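Local structure of protein kinase domain-containing protein (Chaetomium thermophilum, 6Z3U) at residues A195-W200 with M284-L289; A254-R259 with P264-G269; L307-I312 with W330-E335. The protein probably acts as the CDK7-type catalytic kinase subunit of the CAK complex, transferring phosphate from ATP to serine and threonine residues of proteins. All blocks are in the same frame, centred on the assembly; numbering follows the deposited sequence.

Contact 1: residues A195-W200 with M284-L289; sequences ADIKAW and MVFAEL
I197 and W200, one helical turn apart, carry this contact on the first helix. They meet F286 and L289 in the helical C-lobe of the protein kinase fold. Helices 194-213 and 276-291 correspond to the αE and αF helices of that fold. Their short segments run nearly antiparallel, at 160°, with the axes 10.8 Å apart. At that spacing the contact is made by side chains, apart from CD1 of I197 resting on the L289 carbonyl.

I197 comes first along the helix, and its two branches do different work. CG2 lies anti to the backbone N and reaches CE1 of F286 at 3.8 Å, approaching the ring obliquely. The same methyl also rests beside CB of L289. The other branch is extended (chi2 177°), which carries CD1 out to the backbone of L289, 3.8 Å from its O. That carbonyl is hydrogen-bonded to the hydroxyl of Y192. The side chains of I197 and L289 lie alongside each other, pointing opposite ways. These two residues contribute most of the buried surface.

W200 follows on the same side of the helix. Its six-membered ring takes the CD2 methyl of L289, with CE3 of W200 3.8 Å from CD2. All four touching residues are buried. Other C-lobe residues pack around them: L180 and L183 on W200, I184 and M201 on L289, and L359 and L360 on F286. D196 O accepts a hydrogen bond from the backbone N of W200 at 2.9 Å and also lies over one face of the indole, near its rim.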
loop_
_atom_site.group_PDB
_atom_site.type_symbol
_atom_site.label_atom_id
_atom_site.label_comp_id
_atom_site.label_asym_id
_atom_site.label_seq_id
_atom_site.Cartn_x
_atom_site.Cartn_y
_atom_site.Cartn_z
ATOM N N ALA B 195 -22.364 -10.499 25.461
ATOM C CA ALA B 195 -21.148 -11.292 25.315
ATOM C C ALA B 195 -20.794 -11.501 23.850
ATOM O O ALA B 195 -19.613 -11.621 23.510
ATOM C CB ALA B 195 -21.308 -12.637 26.020
ATOM N N ASP B 196 -21.796 -11.545 22.970
ATOM C CA ASP B 196 -21.519 -11.659 21.542
ATOM C C ASP B 196 -20.998 -10.344 20.977
ATOM O O ASP B 196 -20.091 -10.338 20.137
ATOM C CB ASP B 196 -22.779 -12.104 20.805
ATOM C CG ASP B 196 -23.288 -13.441 21.295
ATOM O OD1 ASP B 196 -22.450 -14.340 21.518
ATOM O OD2 ASP B 196 -24.516 -13.591 21.471
ATOM N N ILE B 197 -21.565 -9.221 21.418
ATOM C CA ILE B 197 -21.045 -7.924 21.003
ATOM C C ILE B 197 -19.573 -7.810 21.376
ATOM O O ILE B 197 -18.746 -7.352 20.577
ATOM C CB ILE B 197 -21.882 -6.792 21.626
ATOM C CG1 ILE B 197 -23.332 -6.886 21.140
ATOM C CG2 ILE B 197 -21.280 -5.430 21.290
ATOM C CD1 ILE B 197 -24.260 -5.860 21.759
ATOM N N LYS B 198 -19.223 -8.222 22.596
ATOM C CA LYS B 198 -17.835 -8.146 23.039
ATOM C C LYS B 198 -16.931 -9.017 22.175
ATOM O O LYS B 198 -15.775 -8.662 21.918
ATOM C CB LYS B 198 -17.732 -8.555 24.509
ATOM C CG LYS B 198 -16.331 -8.436 25.086
ATOM C CD LYS B 198 -16.273 -8.818 26.562
ATOM C CE LYS B 198 -16.972 -7.795 27.442
ATOM N NZ LYS B 198 -16.819 -8.108 28.891
ATOM N N ALA B 199 -17.435 -10.167 21.723
ATOM C CA ALA B 199 -16.626 -11.033 20.873
ATOM C C ALA B 199 -16.404 -10.408 19.501
ATOM O O ALA B 199 -15.284 -10.422 18.979
ATOM C CB ALA B 199 -17.286 -12.403 20.737
ATOM N N TRP B 200 -17.462 -9.857 18.904
ATOM C CA TRP B 200 -17.325 -9.204 17.604
ATOM C C TRP B 200 -16.425 -7.981 17.701
ATOM O O TRP B 200 -15.490 -7.815 16.909
ATOM C CB TRP B 200 -18.704 -8.814 17.072
ATOM C CG TRP B 200 -19.524 -9.973 16.589
ATOM C CD1 TRP B 200 -19.064 -11.113 15.993
ATOM C CD2 TRP B 200 -20.947 -10.111 16.672
ATOM N NE1 TRP B 200 -20.114 -11.946 15.691
ATOM C CE2 TRP B 200 -21.281 -11.355 16.100
ATOM C CE3 TRP B 200 -21.972 -9.302 17.173
ATOM C CZ2 TRP B 200 -22.595 -11.807 16.011
ATOM C CZ3 TRP B 200 -23.276 -9.756 17.086
ATOM C CH2 TRP B 200 -23.576 -10.996 16.509
ATOM N N MET B 284 -19.131 3.950 16.053
ATOM C CA MET B 284 -20.476 3.897 15.488
ATOM C C MET B 284 -20.928 2.463 15.242
ATOM O O MET B 284 -22.117 2.158 15.392
ATOM C CB MET B 284 -20.533 4.708 14.194
ATOM C CG MET B 284 -20.417 6.208 14.418
ATOM S SD MET B 284 -21.779 6.839 15.419
ATOM C CE MET B 284 -21.043 8.305 16.130
ATOM N N VAL B 285 -20.007 1.575 14.860
ATOM C CA VAL B 285 -20.350 0.161 14.750
ATOM C C VAL B 285 -20.645 -0.417 16.127
ATOM O O VAL B 285 -21.586 -1.200 16.302
ATOM C CB VAL B 285 -19.223 -0.610 14.040
ATOM C CG1 VAL B 285 -19.454 -2.104 14.142
ATOM C CG2 VAL B 285 -19.127 -0.186 12.584
ATOM N N PHE B 286 -19.852 -0.036 17.128
ATOM C CA PHE B 286 -20.134 -0.455 18.496
ATOM C C PHE B 286 -21.524 0.002 18.915
ATOM O O PHE B 286 -22.335 -0.794 19.402
ATOM C CB PHE B 286 -19.067 0.114 19.433
ATOM C CG PHE B 286 -19.058 -0.493 20.812
ATOM C CD1 PHE B 286 -19.914 -1.524 21.154
ATOM C CD2 PHE B 286 -18.188 -0.007 21.774
ATOM C CE1 PHE B 286 -19.897 -2.064 22.426
ATOM C CE2 PHE B 286 -18.166 -0.543 23.047
ATOM C CZ PHE B 286 -19.023 -1.572 23.373
ATOM N N ALA B 287 -21.825 1.285 18.711
ATOM C CA ALA B 287 -23.133 1.805 19.097
ATOM C C ALA B 287 -24.244 1.134 18.306
ATOM O O ALA B 287 -25.303 0.820 18.858
ATOM C CB ALA B 287 -23.177 3.319 18.900
ATOM N N GLU B 288 -24.029 0.921 17.006
ATOM C CA GLU B 288 -25.050 0.275 16.189
ATOM C C GLU B 288 -25.324 -1.150 16.648
ATOM O O GLU B 288 -26.462 -1.626 16.551
ATOM C CB GLU B 288 -24.627 0.279 14.721
ATOM C CG GLU B 288 -25.616 -0.401 13.802
ATOM C CD GLU B 288 -25.390 -0.028 12.356
ATOM O OE1 GLU B 288 -26.012 -0.658 11.473
ATOM O OE2 GLU B 288 -24.589 0.901 12.103
ATOM N N LEU B 289 -24.300 -1.854 17.135
ATOM C CA LEU B 289 -24.514 -3.208 17.637
ATOM C C LEU B 289 -25.414 -3.204 18.864
ATOM O O LEU B 289 -26.256 -4.094 19.029
ATOM C CB LEU B 289 -23.174 -3.865 17.960
ATOM C CG LEU B 289 -22.442 -4.472 16.764
ATOM C CD1 LEU B 289 -20.973 -4.683 17.088
ATOM C CD2 LEU B 289 -23.096 -5.782 16.358
#

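Contact 2: residues A254-R259 with P264-G269; sequences ANVITR and PELLFG
L266 O accepts a hydrogen bond from the backbone N of G269 at 2.9 Å, where the short helix 264-267 ends. A second bond joins E265 O to the backbone N just after G269. With the positive phi of G269 (79°), this makes a Schellman motif. The turn brings G269 against the first segment, and CB of A254 lies 3.5 Å from CA of G269.

The rest is mostly apolar, though A254 O lies beside CB and CG of L266. CD2 of L266 touches two side chains of the activation segment. It meets CG2 of V256 at 3.5 Å and CD1 of I257 at 3.5 Å. The I257 side chain lies roughly perpendicular to that of L266, and its extended chain (chi2 177°) puts CD1 at the methyl. The backbone of I257 also has a positive phi, 69°. This is consistent with the P+1 loop of active cyclin-dependent kinases, where such a residue helps shape the site for a substrate proline.

T258 hydrogen-bonds through OG1 to OD1 of D220, the predicted proton acceptor. E265, in the place of the APE-motif glutamate (here PPE), forms a salt bridge with R371, as in other protein kinases. The P+1 loop is folded back on the short helix at the end of the activation segment. Helix 276-291 covers one flank, with V277 on L266 and S281 on I257. Helix 301-311 lies against L267 and F268 through I305, I308 and Q304.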
loop_
_atom_site.group_PDB
_atom_site.type_symbol
_atom_site.label_atom_id
_atom_site.label_comp_id
_atom_site.label_asym_id
_atom_site.label_seq_id
_atom_site.Cartn_x
_atom_site.Cartn_y
_atom_site.Cartn_z
ATOM N N ALA B 254 -11.040 14.553 2.318
ATOM C CA ALA B 254 -12.047 14.597 3.365
ATOM C C ALA B 254 -13.282 13.779 3.019
ATOM O O ALA B 254 -14.150 13.596 3.880
ATOM C CB ALA B 254 -12.459 16.044 3.637
ATOM N N ASN B 255 -13.373 13.289 1.785
ATOM C CA ASN B 255 -14.533 12.532 1.322
ATOM C C ASN B 255 -14.224 11.037 1.375
ATOM O O ASN B 255 -14.012 10.370 0.362
ATOM C CB ASN B 255 -14.916 12.975 -0.090
ATOM C CG ASN B 255 -16.223 12.366 -0.562
ATOM O OD1 ASN B 255 -17.067 11.972 0.243
ATOM N ND2 ASN B 255 -16.395 12.291 -1.877
ATOM N N VAL B 256 -14.186 10.517 2.601
ATOM C CA VAL B 256 -14.012 9.092 2.852
ATOM C C VAL B 256 -14.920 8.696 4.010
ATOM O O VAL B 256 -15.429 9.540 4.749
ATOM C CB VAL B 256 -12.545 8.721 3.161
ATOM C CG1 VAL B 256 -11.728 8.671 1.880
ATOM C CG2 VAL B 256 -11.939 9.705 4.141
ATOM N N ILE B 257 -15.109 7.387 4.167
ATOM C CA ILE B 257 -15.969 6.831 5.207
ATOM C C ILE B 257 -17.422 7.170 4.901
ATOM O O ILE B 257 -17.763 8.333 4.655
ATOM C CB ILE B 257 -15.590 7.346 6.608
ATOM C CG1 ILE B 257 -14.086 7.226 6.849
ATOM C CG2 ILE B 257 -16.337 6.563 7.674
ATOM C CD1 ILE B 257 -13.638 7.787 8.187
ATOM N N THR B 258 -18.287 6.161 4.932
ATOM C CA THR B 258 -19.712 6.399 4.748
ATOM C C THR B 258 -20.199 7.437 5.755
ATOM O O THR B 258 -19.731 7.488 6.895
ATOM C CB THR B 258 -20.487 5.091 4.900
ATOM O OG1 THR B 258 -19.973 4.122 3.978
ATOM C CG2 THR B 258 -21.968 5.312 4.622
ATOM N N ARG B 259 -21.146 8.274 5.317
ATOM C CA ARG B 259 -21.562 9.422 6.118
ATOM C C ARG B 259 -21.877 9.024 7.555
ATOM O O ARG B 259 -21.335 9.602 8.504
ATOM C CB ARG B 259 -22.786 10.087 5.481
ATOM C CG ARG B 259 -23.164 11.408 6.136
ATOM C CD ARG B 259 -24.441 12.001 5.555
ATOM N NE ARG B 259 -24.392 12.129 4.100
ATOM C CZ ARG B 259 -25.033 11.334 3.246
ATOM N NH1 ARG B 259 -24.914 11.544 1.943
ATOM N NH2 ARG B 259 -25.797 10.339 3.680
ATOM N N PRO B 264 -16.292 13.754 12.917
ATOM C CA PRO B 264 -16.543 15.191 12.704
ATOM C C PRO B 264 -15.413 15.904 11.982
ATOM O O PRO B 264 -15.675 16.807 11.177
ATOM C CB PRO B 264 -16.748 15.725 14.130
ATOM C CG PRO B 264 -16.123 14.705 15.029
ATOM C CD PRO B 264 -16.309 13.389 14.344
ATOM N N GLU B 265 -14.157 15.539 12.251
ATOM C CA GLU B 265 -13.050 16.233 11.604
ATOM C C GLU B 265 -13.091 16.051 10.092
ATOM O O GLU B 265 -12.701 16.958 9.348
ATOM C CB GLU B 265 -11.713 15.754 12.181
ATOM C CG GLU B 265 -11.366 14.289 11.935
ATOM C CD GLU B 265 -11.709 13.388 13.110
ATOM O OE1 GLU B 265 -12.668 13.699 13.848
ATOM O OE2 GLU B 265 -11.009 12.369 13.300
ATOM N N LEU B 266 -13.573 14.900 9.617
ATOM C CA LEU B 266 -13.717 14.698 8.178
ATOM C C LEU B 266 -14.946 15.423 7.644
ATOM O O LEU B 266 -14.916 15.964 6.533
ATOM C CB LEU B 266 -13.794 13.204 7.861
ATOM C CG LEU B 266 -12.499 12.550 7.367
ATOM C CD1 LEU B 266 -11.304 12.954 8.216
ATOM C CD2 LEU B 266 -12.641 11.035 7.344
ATOM N N LEU B 267 -16.029 15.456 8.426
ATOM C CA LEU B 267 -17.187 16.255 8.040
ATOM C C LEU B 267 -16.808 17.719 7.874
ATOM O O LEU B 267 -17.395 18.425 7.047
ATOM C CB LEU B 267 -18.296 16.114 9.086
ATOM C CG LEU B 267 -19.058 14.785 9.122
ATOM C CD1 LEU B 267 -19.749 14.601 10.455
ATOM C CD2 LEU B 267 -20.073 14.713 7.993
ATOM N N PHE B 268 -15.822 18.186 8.634
ATOM C CA PHE B 268 -15.348 19.558 8.548
ATOM C C PHE B 268 -14.260 19.742 7.495
ATOM O O PHE B 268 -13.653 20.816 7.432
ATOM C CB PHE B 268 -14.837 20.013 9.917
ATOM C CG PHE B 268 -15.894 20.012 10.995
ATOM C CD1 PHE B 268 -17.229 20.226 10.684
ATOM C CD2 PHE B 268 -15.550 19.788 12.317
ATOM C CE1 PHE B 268 -18.194 20.226 11.672
ATOM C CE2 PHE B 268 -16.514 19.787 13.307
ATOM C CZ PHE B 268 -17.835 20.004 12.983
ATOM N N GLY B 269 -14.008 18.733 6.666
ATOM C CA GLY B 269 -13.068 18.887 5.573
ATOM C C GLY B 269 -11.613 18.792 5.961
ATOM O O GLY B 269 -10.757 19.326 5.246
#

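Contact 3: residues L307-I312 with W330-E335; sequences LICKHI and WDPMEE
This is a small, partly buried van der Waals contact in the C-lobe of the kinase fold. C309, on helix 301-311, meets D331 and P332 in the loop that follows. The helix corresponds to αG, and the loop belongs to the insert that CMGC kinases carry between αG and αH. The contact buries 68 Å² in all. Even the nearest backbones, at C309 and D331, have their CA atoms 8.7 Å apart.

A single sulfur bridges that space. SG of C309 is anti to its carbonyl carbon (chi1 -71°), and the CB of this residue faces the loop. SG lies 4.2 Å from OD1 of D331 and 4.4 Å from CD of P332. The first is a loose approach to a carboxylate and the second is apolar packing.

The loop also leans on the helix elsewhere. P332 packs on T306, about one turn earlier, and W330 touches M302, I305 and T306. The backbone N of P332 lies over one face of the W330 indole, toward its rim. Near the C-terminal end of the helix, NE1 of W340 hydrogen-bonds to K310 O, where the chain comes back to the helix.

The two D331 oxygens differ. OD1 only lies near C309, while OD2 accepts a hydrogen bond from the backbone N of M333 at 3.2 Å in an Asx turn, with that N standing 56° out of the carboxylate plane.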
loop_
_atom_site.group_PDB
_atom_site.type_symbol
_atom_site.label_atom_id
_atom_site.label_comp_id
_atom_site.label_asym_id
_atom_site.label_seq_id
_atom_site.Cartn_x
_atom_site.Cartn_y
_atom_site.Cartn_z
ATOM N N LEU B 307 -26.664 15.848 13.808
ATOM C CA LEU B 307 -26.883 14.658 14.621
ATOM C C LEU B 307 -25.771 14.483 15.645
ATOM O O LEU B 307 -26.035 14.180 16.813
ATOM C CB LEU B 307 -26.993 13.424 13.728
ATOM C CG LEU B 307 -28.326 13.224 13.005
ATOM C CD1 LEU B 307 -28.246 12.030 12.060
ATOM C CD2 LEU B 307 -29.462 13.041 13.995
ATOM N N ILE B 308 -24.517 14.675 15.231
ATOM C CA ILE B 308 -23.413 14.559 16.178
ATOM C C ILE B 308 -23.549 15.612 17.268
ATOM O O ILE B 308 -23.312 15.338 18.451
ATOM C CB ILE B 308 -22.063 14.657 15.448
ATOM C CG1 ILE B 308 -21.895 13.463 14.506
ATOM C CG2 ILE B 308 -20.920 14.708 16.451
ATOM C CD1 ILE B 308 -20.687 13.548 13.603
ATOM N N CYS B 309 -23.941 16.832 16.892
ATOM C CA CYS B 309 -24.173 17.870 17.891
ATOM C C CYS B 309 -25.282 17.464 18.855
ATOM O O CYS B 309 -25.189 17.712 20.063
ATOM C CB CYS B 309 -24.520 19.192 17.204
ATOM S SG CYS B 309 -23.137 19.998 16.353
ATOM N N LYS B 310 -26.338 16.836 18.340
ATOM C CA LYS B 310 -27.482 16.498 19.180
ATOM C C LYS B 310 -27.141 15.363 20.140
ATOM O O LYS B 310 -27.430 15.444 21.339
ATOM C CB LYS B 310 -28.679 16.133 18.298
ATOM C CG LYS B 310 -29.952 15.782 19.055
ATOM C CD LYS B 310 -31.006 15.207 18.115
ATOM C CE LYS B 310 -32.242 14.724 18.870
ATOM N NZ LYS B 310 -33.107 15.843 19.343
ATOM N N HIS B 311 -26.513 14.300 19.632
ATOM C CA HIS B 311 -26.346 13.070 20.394
ATOM C C HIS B 311 -24.982 12.923 21.055
ATOM O O HIS B 311 -24.857 12.129 21.993
ATOM C CB HIS B 311 -26.586 11.848 19.496
ATOM C CG HIS B 311 -28.020 11.641 19.112
ATOM N ND1 HIS B 311 -29.010 12.558 19.392
ATOM C CD2 HIS B 311 -28.632 10.608 18.486
ATOM C CE1 HIS B 311 -30.169 12.102 18.948
ATOM N NE2 HIS B 311 -29.966 10.919 18.394
ATOM N N ILE B 312 -23.964 13.646 20.603
ATOM C CA ILE B 312 -22.633 13.585 21.196
ATOM C C ILE B 312 -22.267 14.901 21.871
ATOM O O ILE B 312 -21.802 14.915 23.011
ATOM C CB ILE B 312 -21.572 13.191 20.146
ATOM C CG1 ILE B 312 -21.739 11.728 19.731
ATOM C CG2 ILE B 312 -20.171 13.416 20.693
ATOM C CD1 ILE B 312 -22.630 11.539 18.534
ATOM N N TRP B 330 -18.819 23.722 9.769
ATOM C CA TRP B 330 -20.187 24.211 9.700
ATOM C C TRP B 330 -20.896 23.872 11.001
ATOM O O TRP B 330 -20.634 22.838 11.618
ATOM C CB TRP B 330 -20.940 23.617 8.508
ATOM C CG TRP B 330 -22.360 24.077 8.427
ATOM C CD1 TRP B 330 -22.819 25.224 7.848
ATOM C CD2 TRP B 330 -23.510 23.398 8.942
ATOM N NE1 TRP B 330 -24.185 25.301 7.971
ATOM C CE2 TRP B 330 -24.633 24.192 8.639
ATOM C CE3 TRP B 330 -23.699 22.194 9.628
ATOM C CZ2 TRP B 330 -25.926 23.823 8.997
ATOM C CZ3 TRP B 330 -24.984 21.829 9.983
ATOM C CH2 TRP B 330 -26.081 22.639 9.668
ATOM N N ASP B 331 -21.792 24.767 11.416
ATOM C CA ASP B 331 -22.555 24.608 12.640
ATOM C C ASP B 331 -24.002 24.982 12.348
ATOM O O ASP B 331 -24.253 25.957 11.625
ATOM C CB ASP B 331 -22.000 25.490 13.765
ATOM C CG ASP B 331 -22.624 25.180 15.108
ATOM O OD1 ASP B 331 -22.357 24.084 15.646
ATOM O OD2 ASP B 331 -23.384 26.029 15.622
ATOM N N PRO B 332 -24.975 24.233 12.881
ATOM C CA PRO B 332 -26.384 24.551 12.590
ATOM C C PRO B 332 -26.850 25.874 13.172
ATOM O O PRO B 332 -27.977 26.294 12.875
ATOM C CB PRO B 332 -27.151 23.375 13.210
ATOM C CG PRO B 332 -26.245 22.840 14.267
ATOM C CD PRO B 332 -24.846 23.059 13.765
ATOM N N MET B 333 -26.027 26.544 13.977
ATOM C CA MET B 333 -26.387 27.825 14.581
ATOM C C MET B 333 -27.631 27.696 15.458
ATOM O O MET B 333 -28.531 28.538 15.427
ATOM C CB MET B 333 -26.579 28.897 13.508
ATOM C CG MET B 333 -25.267 29.382 12.911
ATOM S SD MET B 333 -25.471 30.510 11.523
ATOM C CE MET B 333 -26.654 31.679 12.188
ATOM N N GLU B 334 -27.674 26.632 16.252
ATOM C CA GLU B 334 -28.661 26.448 17.304
ATOM C C GLU B 334 -27.968 26.562 18.655
ATOM O O GLU B 334 -26.741 26.662 18.744
ATOM C CB GLU B 334 -29.363 25.092 17.174
ATOM C CG GLU B 334 -30.164 24.913 15.890
ATOM C CD GLU B 334 -31.386 25.813 15.829
ATOM O OE1 GLU B 334 -31.601 26.596 16.780
ATOM O OE2 GLU B 334 -32.134 25.738 14.831
ATOM N N GLU B 335 -28.766 26.558 19.711
ATOM C CA GLU B 335 -28.203 26.615 21.052
ATOM C C GLU B 335 -27.239 25.448 21.236
ATOM O O GLU B 335 -27.659 24.286 21.116
ATOM C CB GLU B 335 -29.303 26.568 22.106
ATOM C CG GLU B 335 -29.654 27.924 22.696
ATOM C CD GLU B 335 -28.459 28.603 23.341
ATOM O OE1 GLU B 335 -27.971 29.610 22.784
ATOM O OE2 GLU B 335 -27.990 28.113 24.390
#

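How the contacts relate
All three contacts belong to the C-lobe of one kinase domain. Contact 2 is closest to catalysis: the I257 side chain is about 5 Å from that of D220, the predicted proton acceptor. Contact 1 lies away from the annotated sites, its centre about 23 Å from that of contact 2. Helix 276-291 supplies L289 to contact 1 and V277 to the surroundings of contact 2. Helix 301-311 of contact 3 comes next in the chain. Contacts 1 and 3 have centres about 26 Å apart and do not touch; their nearest atoms are about 4 Å apart. Contacts 2 and 3, centres about 16 Å apart, touch: CD1 of L267 packs on CD1 of I308 at 3.4 Å, and F268 meets W330.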